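Local structure of acyl-CoA N-acyltransferases (NAT) superfamily protein (Arabidopsis thaliana, 6TH0) at residues 6-11 / 112-117; 27-32 / 162-167; 81-86 / 175-180. The protein probably transfers the acetyl group of acetyl-CoA to the N-terminal methionine of transmembrane proteins and to protein lysines, using the GNAT domain present in this chain. All coordinates share one frame; numbering follows the deposited sequence.

Overall arrangement
All three contacts are partly buried and apolar, with no hydrogen bond across any of them, and all reach the same mixed GNAT sheet. Interaction 1 lies nearest the chain's centre, joining the edge strand 6-10 to the helix that receives the pyrophosphate of acetyl-CoA. Interaction 2, about 24 Å from it between centres and on the other side of the chain's centre, closes over the acetyl end of the same cofactor. Interaction 3 lies farthest from the chain's centre and touches no cofactor. It fastens a long loop to strand 167-177, the sheet neighbour of strand 153-164 used by interaction 2. Backbone amides beside interaction 1 bind phosphates; interaction 2 brings aromatic side chains to the acetyl end.

Interaction 1 (6-11 / 112-117); sequences ICFRPI and AKALIN. With ACO (acetyl coenzyme *a), chain C.
F8 of the edge strand 6-10 meets A114 and L115 of helix 111-123, the GNAT helix whose start receives the pyrophosphate of acetyl-CoA. The phenyl ring carries the whole contact. Its far end, CZ, lies 3.5 Å from A114 CB, while its CD1 corner is 3.8 Å from L115 CD2; both methyl groups approach the ring obliquely. With CG beside the backbone N and anti to the carbonyl carbon (chi1 -54°), the ring reaches across to the helix although the F8 and L115 alpha carbons are 8.0 Å apart. Alanine suits A114's place because a single methyl lets the ring end come close, and leucine suits that of L115 because its CD2 methyl extends to the CD1–CE1 side of the ring. Cutting the ring back to a serine would probably open a gap beside A114 CB and leave L115 CD2 without its aromatic neighbour.

Just ahead of A114, at the start of the helix, the backbone serves the cofactor. A112 N donates to O4A of acetyl-CoA at 3.1 Å, with an angle of 156° at the hydrogen, and K113 N donates to O2A at 3.3 Å. The two phosphates are thus gripped separately by successive amides, which probably also gain from the helix dipole. A112 CB comes within 3.2 Å of the bridging O3A, and alanine puts nothing beyond CB beside the pyrophosphate.

On the strand, R9 NH1 bonds P10 O at 3.1 Å and also forms a salt bridge with D15. Strand 6-10 pairs with strand 45-52, where F8 touches A50; on the helix, L115 rests on L100 of strand 93-102 and A112 on L146 of helix 141-149.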
# COMPACT_ATOMS: atom_id res chain seq x y z
N ILE A 6 19.61 -1.41 -0.56
CA ILE A 6 18.23 -1.63 -0.13
C ILE A 6 17.67 -2.87 -0.82
O ILE A 6 17.77 -3.00 -2.05
CB ILE A 6 17.35 -0.41 -0.43
CG1 ILE A 6 17.93 0.84 0.24
CG2 ILE A 6 15.93 -0.64 0.06
CD1 ILE A 6 18.05 0.72 1.75
N CYS A 7 17.08 -3.77 -0.04
CA CYS A 7 16.47 -5.00 -0.53
C CYS A 7 15.01 -5.09 -0.09
O CYS A 7 14.58 -4.41 0.84
CB CYS A 7 17.24 -6.24 -0.04
SG CYS A 7 18.89 -6.43 -0.72
N PHE A 8 14.25 -5.95 -0.77
CA PHE A 8 12.83 -6.09 -0.49
C PHE A 8 12.50 -7.56 -0.25
O PHE A 8 12.99 -8.44 -0.95
CB PHE A 8 12.01 -5.50 -1.64
CG PHE A 8 12.37 -4.07 -1.95
CD1 PHE A 8 11.86 -3.02 -1.19
CD2 PHE A 8 13.26 -3.78 -2.97
CE1 PHE A 8 12.21 -1.72 -1.46
CE2 PHE A 8 13.61 -2.47 -3.24
CZ PHE A 8 13.09 -1.44 -2.49
N ARG A 9 11.70 -7.82 0.77
CA ARG A 9 11.29 -9.18 1.10
C ARG A 9 9.88 -9.14 1.65
O ARG A 9 9.40 -8.07 2.07
CB ARG A 9 12.25 -9.82 2.11
CG ARG A 9 12.40 -8.99 3.41
CD ARG A 9 12.89 -9.88 4.55
NE ARG A 9 13.17 -9.11 5.77
CZ ARG A 9 12.23 -8.72 6.64
NH1 ARG A 9 10.96 -9.00 6.40
NH2 ARG A 9 12.56 -8.04 7.73
N PRO A 10 9.18 -10.27 1.67
CA PRO A 10 7.86 -10.30 2.30
C PRO A 10 7.98 -9.99 3.78
O PRO A 10 8.97 -10.32 4.43
CB PRO A 10 7.38 -11.73 2.05
CG PRO A 10 8.20 -12.22 0.88
CD PRO A 10 9.54 -11.56 1.04
N ILE A 11 6.96 -9.33 4.31
CA ILE A 11 6.89 -9.16 5.76
C ILE A 11 6.57 -10.51 6.41
O ILE A 11 5.76 -11.29 5.90
CB ILE A 11 5.86 -8.09 6.13
CG1 ILE A 11 6.34 -6.74 5.58
CG2 ILE A 11 5.74 -7.97 7.65
CD1 ILE A 11 5.41 -5.59 5.85
N ALA A 112 10.00 4.33 -1.52
CA ALA A 112 8.55 4.23 -1.62
C ALA A 112 8.12 3.91 -3.04
O ALA A 112 7.22 3.10 -3.26
CB ALA A 112 7.88 5.52 -1.15
N LYS A 113 8.74 4.56 -4.03
CA LYS A 113 8.45 4.23 -5.41
C LYS A 113 8.70 2.75 -5.67
O LYS A 113 7.91 2.08 -6.35
CB LYS A 113 9.31 5.10 -6.33
CG LYS A 113 9.09 4.83 -7.81
CD LYS A 113 9.89 5.84 -8.65
CE LYS A 113 9.43 5.86 -10.09
NZ LYS A 113 9.71 4.58 -10.80
N ALA A 114 9.82 2.22 -5.18
CA ALA A 114 10.12 0.80 -5.39
C ALA A 114 9.10 -0.09 -4.68
O ALA A 114 8.69 -1.12 -5.22
CB ALA A 114 11.53 0.47 -4.93
N LEU A 115 8.66 0.31 -3.49
CA LEU A 115 7.67 -0.48 -2.77
C LEU A 115 6.36 -0.56 -3.56
O LEU A 115 5.78 -1.64 -3.74
CB LEU A 115 7.44 0.11 -1.37
CG LEU A 115 8.54 -0.17 -0.34
CD1 LEU A 115 8.40 0.76 0.87
CD2 LEU A 115 8.56 -1.63 0.12
N ILE A 116 5.88 0.58 -4.06
CA ILE A 116 4.69 0.57 -4.91
C ILE A 116 4.91 -0.30 -6.13
O ILE A 116 4.04 -1.08 -6.53
CB ILE A 116 4.31 2.01 -5.30
CG1 ILE A 116 3.93 2.81 -4.05
CG2 ILE A 116 3.17 2.00 -6.29
CD1 ILE A 116 3.93 4.33 -4.33
N ASN A 117 6.10 -0.19 -6.74
CA ASN A 117 6.41 -1.01 -7.90
C ASN A 117 6.21 -2.50 -7.59
O ASN A 117 5.69 -3.26 -8.42
CB ASN A 117 7.84 -0.73 -8.35
CG ASN A 117 8.20 -1.42 -9.63
OD1 ASN A 117 7.42 -1.42 -10.58
ND2 ASN A 117 9.39 -2.01 -9.68
N1A ACO C . 17.71 12.01 -5.32
C2A ACO C . 16.89 13.04 -4.93
N3A ACO C . 15.56 13.09 -4.76
C4A ACO C . 14.96 11.86 -5.02
C5A ACO C . 15.68 10.70 -5.44
C6A ACO C . 17.07 10.82 -5.58
N6A ACO C . 17.81 9.74 -5.97
N7A ACO C . 14.81 9.61 -5.63
C8A ACO C . 13.59 10.11 -5.34
N9A ACO C . 13.63 11.46 -4.97
C1B ACO C . 12.50 12.32 -4.61
C2B ACO C . 11.18 12.05 -5.46
O2B ACO C . 11.26 12.70 -6.66
C3B ACO C . 10.23 12.82 -4.43
O3B ACO C . 10.52 14.12 -4.61
P3B ACO C . 9.09 15.23 -4.31
O7A ACO C . 9.09 15.07 -2.81
O8A ACO C . 9.54 16.57 -4.86
O9A ACO C . 8.01 14.47 -5.04
C4B ACO C . 10.75 12.29 -3.05
O4B ACO C . 12.19 12.08 -3.21
C5B ACO C . 10.00 11.01 -2.61
O5B ACO C . 10.04 10.03 -3.60
P1A ACO C . 10.45 8.59 -2.89
O1A ACO C . 11.81 8.71 -2.29
O2A ACO C . 10.12 7.51 -3.87
O3A ACO C . 9.43 8.27 -1.58
P2A ACO C . 10.12 8.18 -0.15
O4A ACO C . 10.87 6.91 0.05
O5A ACO C . 10.72 9.48 0.32
O6A ACO C . 8.78 7.95 0.92
CBP ACO C . 6.53 8.49 1.59
CCP ACO C . 7.66 8.64 0.48
CDP ACO C . 6.11 7.04 1.62
CEP ACO C . 5.34 9.40 1.26
CAP ACO C . 7.22 8.92 2.92
OAP ACO C . 7.43 10.32 2.96
C9P ACO C . 6.44 8.55 4.18
O9P ACO C . 6.68 7.52 4.77
N8P ACO C . 5.52 9.45 4.66
C7P ACO C . 4.72 9.17 5.90
C6P ACO C . 3.78 8.02 5.68
C5P ACO C . 2.81 8.45 4.63
O5P ACO C . 2.37 9.59 4.51
N4P ACO C . 2.41 7.48 3.74
C3P ACO C . 1.48 7.92 2.70
C2P ACO C . 0.61 6.79 2.30
S1P ACO C . -0.57 7.42 1.01
C ACO C . -1.86 7.94 2.14
O ACO C . -2.08 9.11 2.38
CH3 ACO C . -2.59 6.91 2.81

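Interaction 2 (27-32 / 162-167); sequences FPIRYE and YLINGQ. With ACO (acetyl coenzyme *a), chain C.
Apolar contacts make the junction between I29 and the pair Y162 and I164. I29 CD1 is the wedge: it lies 3.6 Å from I164 CD1, and its 3.2 Å approach to Y162 CD1 is unusually short and doubtful. The CB of I29 does not itself face the strand; CG1 stands beside the backbone N (chi1 -50°) and a second turn at chi2 (-58°) carries the methyl across, so that the side chain crosses both partners at about a right angle. P28 CB adds a contact of 3.9 Å to I164 CD1. Branched isoleucines suit these places because each offers a reaching methyl on a stiff stem.

No hydrogen bond joins the two segments; those of the hairpin close its turn. I164 N bonds Q167 O at 2.8 Å and Q167 N bonds I164 O, giving a type I' turn whose positive phi values at N165 and G166 favour asparagine and glycine.

Two aromatic residues touch the cofactor. F27 CE1 is 3.8 Å from C2P of acetyl-CoA, and F27 CZ is 3.9 Å from the acetyl CH3. Within 27-32, P28 CD lies over one face of the F27 ring, toward the rim, and I29 O sits at its edge. Y162 OH reaches to 4.0 Å from the same CH3 and makes a weak hydrogen bond with H135 O.

A loop after the first long helix meeting the hairpin of the last two strands over the acetyl group is characteristic of N-terminal acetyltransferases, where these two elements flank the groove for the substrate's N terminus.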
# COMPACT_ATOMS: atom_id res chain seq x y z
N PHE A 27 2.63 6.49 10.32
CA PHE A 27 1.46 6.35 9.47
C PHE A 27 0.25 6.96 10.15
O PHE A 27 -0.15 6.50 11.24
CB PHE A 27 1.20 4.89 9.11
CG PHE A 27 0.30 4.75 7.93
CD1 PHE A 27 0.79 4.96 6.66
CD2 PHE A 27 -1.05 4.49 8.09
CE1 PHE A 27 -0.05 4.88 5.55
CE2 PHE A 27 -1.88 4.41 7.00
CZ PHE A 27 -1.38 4.61 5.73
N PRO A 28 -0.41 7.94 9.53
CA PRO A 28 -1.46 8.69 10.25
C PRO A 28 -2.69 7.88 10.63
O PRO A 28 -3.36 8.23 11.61
CB PRO A 28 -1.83 9.81 9.26
CG PRO A 28 -0.72 9.84 8.27
CD PRO A 28 -0.19 8.46 8.18
N ILE A 29 -3.05 6.86 9.85
CA ILE A 29 -4.25 6.08 10.13
C ILE A 29 -3.93 5.00 11.16
O ILE A 29 -3.04 4.17 10.95
CB ILE A 29 -4.82 5.48 8.84
CG1 ILE A 29 -4.93 6.57 7.77
CG2 ILE A 29 -6.19 4.85 9.10
CD1 ILE A 29 -5.80 7.73 8.18
N ARG A 30 -4.65 5.01 12.28
CA ARG A 30 -4.43 4.02 13.32
C ARG A 30 -5.10 2.69 12.99
O ARG A 30 -6.25 2.66 12.53
CB ARG A 30 -4.93 4.53 14.68
CG ARG A 30 -4.22 5.77 15.18
CD ARG A 30 -2.77 5.45 15.55
NE ARG A 30 -2.07 6.63 16.06
CZ ARG A 30 -1.16 7.34 15.39
NH1 ARG A 30 -0.79 6.97 14.17
NH2 ARG A 30 -0.60 8.39 15.97
N TYR A 31 -4.37 1.61 13.24
CA TYR A 31 -4.84 0.25 13.05
C TYR A 31 -4.75 -0.53 14.35
O TYR A 31 -3.86 -0.31 15.18
CB TYR A 31 -4.06 -0.48 11.95
CG TYR A 31 -4.41 -0.02 10.56
CD1 TYR A 31 -3.74 1.04 9.96
CD2 TYR A 31 -5.42 -0.64 9.84
CE1 TYR A 31 -4.07 1.46 8.68
CE2 TYR A 31 -5.76 -0.23 8.57
CZ TYR A 31 -5.08 0.82 7.99
OH TYR A 31 -5.42 1.23 6.72
N GLU A 32 -5.69 -1.45 14.52
CA GLU A 32 -5.75 -2.29 15.70
C GLU A 32 -4.68 -3.36 15.62
O GLU A 32 -4.15 -3.68 14.55
CB GLU A 32 -7.13 -2.94 15.80
CG GLU A 32 -7.45 -3.77 14.56
CD GLU A 32 -8.75 -4.55 14.65
OE1 GLU A 32 -9.42 -4.48 15.71
OE2 GLU A 32 -9.10 -5.24 13.67
N TYR A 162 -11.27 9.83 6.17
CA TYR A 162 -10.34 9.52 7.25
C TYR A 162 -10.71 10.23 8.54
O TYR A 162 -11.26 11.33 8.53
CB TYR A 162 -8.92 9.90 6.85
CG TYR A 162 -8.30 9.03 5.78
CD1 TYR A 162 -8.15 7.67 5.99
CD2 TYR A 162 -7.84 9.56 4.59
CE1 TYR A 162 -7.58 6.86 5.03
CE2 TYR A 162 -7.26 8.75 3.61
CZ TYR A 162 -7.13 7.40 3.86
OH TYR A 162 -6.56 6.57 2.92
N LEU A 163 -10.42 9.57 9.67
CA LEU A 163 -10.60 10.16 10.99
C LEU A 163 -9.26 10.07 11.70
O LEU A 163 -8.76 8.97 11.94
CB LEU A 163 -11.69 9.43 11.78
CG LEU A 163 -11.90 9.81 13.25
CD1 LEU A 163 -12.24 11.28 13.37
CD2 LEU A 163 -12.97 8.95 13.88
N ILE A 164 -8.65 11.23 11.99
CA ILE A 164 -7.30 11.30 12.53
C ILE A 164 -7.28 12.30 13.68
O ILE A 164 -7.55 13.49 13.47
CB ILE A 164 -6.27 11.70 11.47
CG1 ILE A 164 -6.36 10.77 10.25
CG2 ILE A 164 -4.87 11.67 12.06
CD1 ILE A 164 -5.51 11.19 9.11
N ASN A 165 -6.95 11.83 14.88
CA ASN A 165 -6.92 12.68 16.07
C ASN A 165 -8.26 13.39 16.25
O ASN A 165 -8.33 14.59 16.51
CB ASN A 165 -5.76 13.68 16.01
CG ASN A 165 -5.32 14.13 17.38
OD1 ASN A 165 -5.55 13.44 18.37
ND2 ASN A 165 -4.68 15.30 17.45
N GLY A 166 -9.33 12.62 16.10
CA GLY A 166 -10.68 13.13 16.20
C GLY A 166 -11.06 14.19 15.20
O GLY A 166 -12.02 14.94 15.42
N GLN A 167 -10.34 14.29 14.09
CA GLN A 167 -10.64 15.26 13.04
C GLN A 167 -10.86 14.49 11.75
O GLN A 167 -10.12 13.55 11.45
CB GLN A 167 -9.49 16.28 12.93
CG GLN A 167 -9.82 17.57 12.20
CD GLN A 167 -8.67 18.58 12.26
OE1 GLN A 167 -7.67 18.36 12.94
NE2 GLN A 167 -8.84 19.70 11.56
N1A ACO C . 17.71 12.01 -5.32
C2A ACO C . 16.89 13.04 -4.93
N3A ACO C . 15.56 13.09 -4.76
C4A ACO C . 14.96 11.86 -5.02
C5A ACO C . 15.68 10.70 -5.44
C6A ACO C . 17.07 10.82 -5.58
N6A ACO C . 17.81 9.74 -5.97
N7A ACO C . 14.81 9.61 -5.63
C8A ACO C . 13.59 10.11 -5.34
N9A ACO C . 13.63 11.46 -4.97
C1B ACO C . 12.50 12.32 -4.61
C2B ACO C . 11.18 12.05 -5.46
O2B ACO C . 11.26 12.70 -6.66
C3B ACO C . 10.23 12.82 -4.43
O3B ACO C . 10.52 14.12 -4.61
P3B ACO C . 9.09 15.23 -4.31
O7A ACO C . 9.09 15.07 -2.81
O8A ACO C . 9.54 16.57 -4.86
O9A ACO C . 8.01 14.47 -5.04
C4B ACO C . 10.75 12.29 -3.05
O4B ACO C . 12.19 12.08 -3.21
C5B ACO C . 10.00 11.01 -2.61
O5B ACO C . 10.04 10.03 -3.60
P1A ACO C . 10.45 8.59 -2.89
O1A ACO C . 11.81 8.71 -2.29
O2A ACO C . 10.12 7.51 -3.87
O3A ACO C . 9.43 8.27 -1.58
P2A ACO C . 10.12 8.18 -0.15
O4A ACO C . 10.87 6.91 0.05
O5A ACO C . 10.72 9.48 0.32
O6A ACO C . 8.78 7.95 0.92
CBP ACO C . 6.53 8.49 1.59
CCP ACO C . 7.66 8.64 0.48
CDP ACO C . 6.11 7.04 1.62
CEP ACO C . 5.34 9.40 1.26
CAP ACO C . 7.22 8.92 2.92
OAP ACO C . 7.43 10.32 2.96
C9P ACO C . 6.44 8.55 4.18
O9P ACO C . 6.68 7.52 4.77
N8P ACO C . 5.52 9.45 4.66
C7P ACO C . 4.72 9.17 5.90
C6P ACO C . 3.78 8.02 5.68
C5P ACO C . 2.81 8.45 4.63
O5P ACO C . 2.37 9.59 4.51
N4P ACO C . 2.41 7.48 3.74
C3P ACO C . 1.48 7.92 2.70
C2P ACO C . 0.61 6.79 2.30
S1P ACO C . -0.57 7.42 1.01
C ACO C . -1.86 7.94 2.14
O ACO C . -2.08 9.11 2.38
CH3 ACO C . -2.59 6.91 2.81

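Interaction 3 (81-86 / 175-180); sequences DLIRYD and VYFING
The ring of F177 is met at its CE1–CZ side by I83 and L82, both approaching obliquely: I83 CG1 is 3.5 Å from F177 CE1, and L82 CB is 4.2 Å from F177 CZ. A second ring, that of Y85, has I83 CG2 over the centre of one face, 3.8 Å above its plane. In this GNAT fold F177 ends the sheet strand 167-177, and the loop segment 81-86, on the way from strand 63-73 to strand 93-102, folds against it.

I83 therefore works between two aromatics. Its first torsion (chi1 -65°) puts CG1 beside the backbone N, facing F177, and CG2 anti to that nitrogen, facing Y85. A beta-branched residue suits the place because its two arms diverge from CB, and CD1 follows CG1 to 3.8 Å from F177 CE1. Phenylalanine gives the strand end a broad apolar surface on which the irregular loop can settle without any hydrogen bond between the segments.

D81 forms a salt bridge with R156 of strand 153-164, and within the loop Y85 OH is hydrogen-bonded to S80, while its ring makes a cation-pi contact with K75. L82 also touches V155 on strand 153-164, and its tip completes the junction loosely, with L82 CD1 4.4 Å from V175 CG1.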
# COMPACT_ATOMS: atom_id res chain seq x y z
N ASP A 81 -17.54 0.68 -10.70
CA ASP A 81 -18.19 1.51 -11.71
C ASP A 81 -17.22 1.94 -12.80
O ASP A 81 -17.66 2.38 -13.86
CB ASP A 81 -18.82 2.76 -11.08
CG ASP A 81 -17.78 3.65 -10.39
OD1 ASP A 81 -17.01 3.16 -9.55
OD2 ASP A 81 -17.73 4.85 -10.73
N LEU A 82 -15.92 1.84 -12.55
CA LEU A 82 -14.94 2.32 -13.51
C LEU A 82 -14.45 1.24 -14.47
O LEU A 82 -13.72 1.56 -15.41
CB LEU A 82 -13.73 2.89 -12.76
CG LEU A 82 -13.93 4.02 -11.75
CD1 LEU A 82 -12.60 4.34 -11.13
CD2 LEU A 82 -14.54 5.25 -12.41
N ILE A 83 -14.87 -0.01 -14.26
CA ILE A 83 -14.32 -1.17 -14.95
C ILE A 83 -15.25 -1.64 -16.06
O ILE A 83 -16.47 -1.69 -15.89
CB ILE A 83 -14.07 -2.32 -13.94
CG1 ILE A 83 -12.99 -1.90 -12.95
CG2 ILE A 83 -13.72 -3.62 -14.65
CD1 ILE A 83 -12.72 -2.90 -11.82
N ARG A 84 -14.68 -1.94 -17.22
CA ARG A 84 -15.42 -2.57 -18.30
C ARG A 84 -15.30 -4.07 -18.07
O ARG A 84 -14.20 -4.62 -18.15
CB ARG A 84 -14.89 -2.17 -19.67
CG ARG A 84 -15.32 -0.78 -20.14
CD ARG A 84 -15.33 -0.68 -21.66
NE ARG A 84 -13.99 -0.79 -22.24
CZ ARG A 84 -13.46 -1.92 -22.69
NH1 ARG A 84 -14.15 -3.05 -22.63
NH2 ARG A 84 -12.24 -1.92 -23.20
N TYR A 85 -16.42 -4.72 -17.77
CA TYR A 85 -16.44 -6.14 -17.46
C TYR A 85 -16.63 -6.96 -18.72
O TYR A 85 -17.63 -6.80 -19.42
CB TYR A 85 -17.54 -6.46 -16.46
CG TYR A 85 -17.22 -6.01 -15.07
CD1 TYR A 85 -16.36 -6.74 -14.28
CD2 TYR A 85 -17.76 -4.84 -14.56
CE1 TYR A 85 -16.05 -6.33 -13.02
CE2 TYR A 85 -17.46 -4.42 -13.30
CZ TYR A 85 -16.60 -5.17 -12.53
OH TYR A 85 -16.29 -4.79 -11.27
N ASP A 86 -15.73 -7.91 -18.95
CA ASP A 86 -15.81 -8.81 -20.08
C ASP A 86 -16.41 -10.10 -19.55
O ASP A 86 -15.84 -10.74 -18.66
CB ASP A 86 -14.43 -9.04 -20.69
CG ASP A 86 -14.45 -10.06 -21.80
OD1 ASP A 86 -15.56 -10.48 -22.21
OD2 ASP A 86 -13.36 -10.45 -22.26
N VAL A 175 -6.11 5.13 -8.86
CA VAL A 175 -6.23 3.82 -9.48
C VAL A 175 -5.14 3.65 -10.53
O VAL A 175 -4.72 4.61 -11.18
CB VAL A 175 -7.62 3.58 -10.12
CG1 VAL A 175 -8.72 3.77 -9.09
CG2 VAL A 175 -7.83 4.50 -11.31
N TYR A 176 -4.59 2.44 -10.61
CA TYR A 176 -3.75 2.03 -11.73
C TYR A 176 -4.34 0.75 -12.33
O TYR A 176 -4.21 -0.33 -11.75
CB TYR A 176 -2.31 1.78 -11.30
CG TYR A 176 -1.39 1.45 -12.45
CD1 TYR A 176 -0.85 2.45 -13.25
CD2 TYR A 176 -1.06 0.14 -12.74
CE1 TYR A 176 -0.02 2.15 -14.31
CE2 TYR A 176 -0.22 -0.17 -13.80
CZ TYR A 176 0.29 0.84 -14.58
OH TYR A 176 1.12 0.53 -15.63
N PHE A 177 -4.93 0.87 -13.52
CA PHE A 177 -5.49 -0.29 -14.20
C PHE A 177 -4.45 -0.91 -15.13
O PHE A 177 -3.77 -0.19 -15.87
CB PHE A 177 -6.76 0.06 -14.98
CG PHE A 177 -7.97 0.28 -14.11
CD1 PHE A 177 -8.66 -0.81 -13.58
CD2 PHE A 177 -8.45 1.56 -13.87
CE1 PHE A 177 -9.78 -0.63 -12.78
CE2 PHE A 177 -9.57 1.75 -13.05
CZ PHE A 177 -10.24 0.64 -12.50
N ILE A 178 -4.36 -2.24 -15.11
CA ILE A 178 -3.39 -2.93 -15.94
C ILE A 178 -3.74 -2.77 -17.41
O ILE A 178 -2.85 -2.66 -18.26
CB ILE A 178 -3.32 -4.43 -15.57
CG1 ILE A 178 -2.83 -4.62 -14.14
CG2 ILE A 178 -2.44 -5.17 -16.56
CD1 ILE A 178 -1.55 -3.88 -13.80
N ASN A 179 -5.03 -2.73 -17.73
CA ASN A 179 -5.51 -2.41 -19.08
C ASN A 179 -6.54 -1.29 -18.92
O ASN A 179 -7.72 -1.55 -18.70
CB ASN A 179 -6.08 -3.64 -19.77
CG ASN A 179 -5.03 -4.71 -20.00
OD1 ASN A 179 -3.83 -4.42 -20.02
ND2 ASN A 179 -5.47 -5.95 -20.18
N GLY A 180 -6.07 -0.04 -19.00
CA GLY A 180 -6.92 1.12 -18.82
C GLY A 180 -7.74 1.48 -20.05
O GLY A 180 -8.76 2.16 -19.94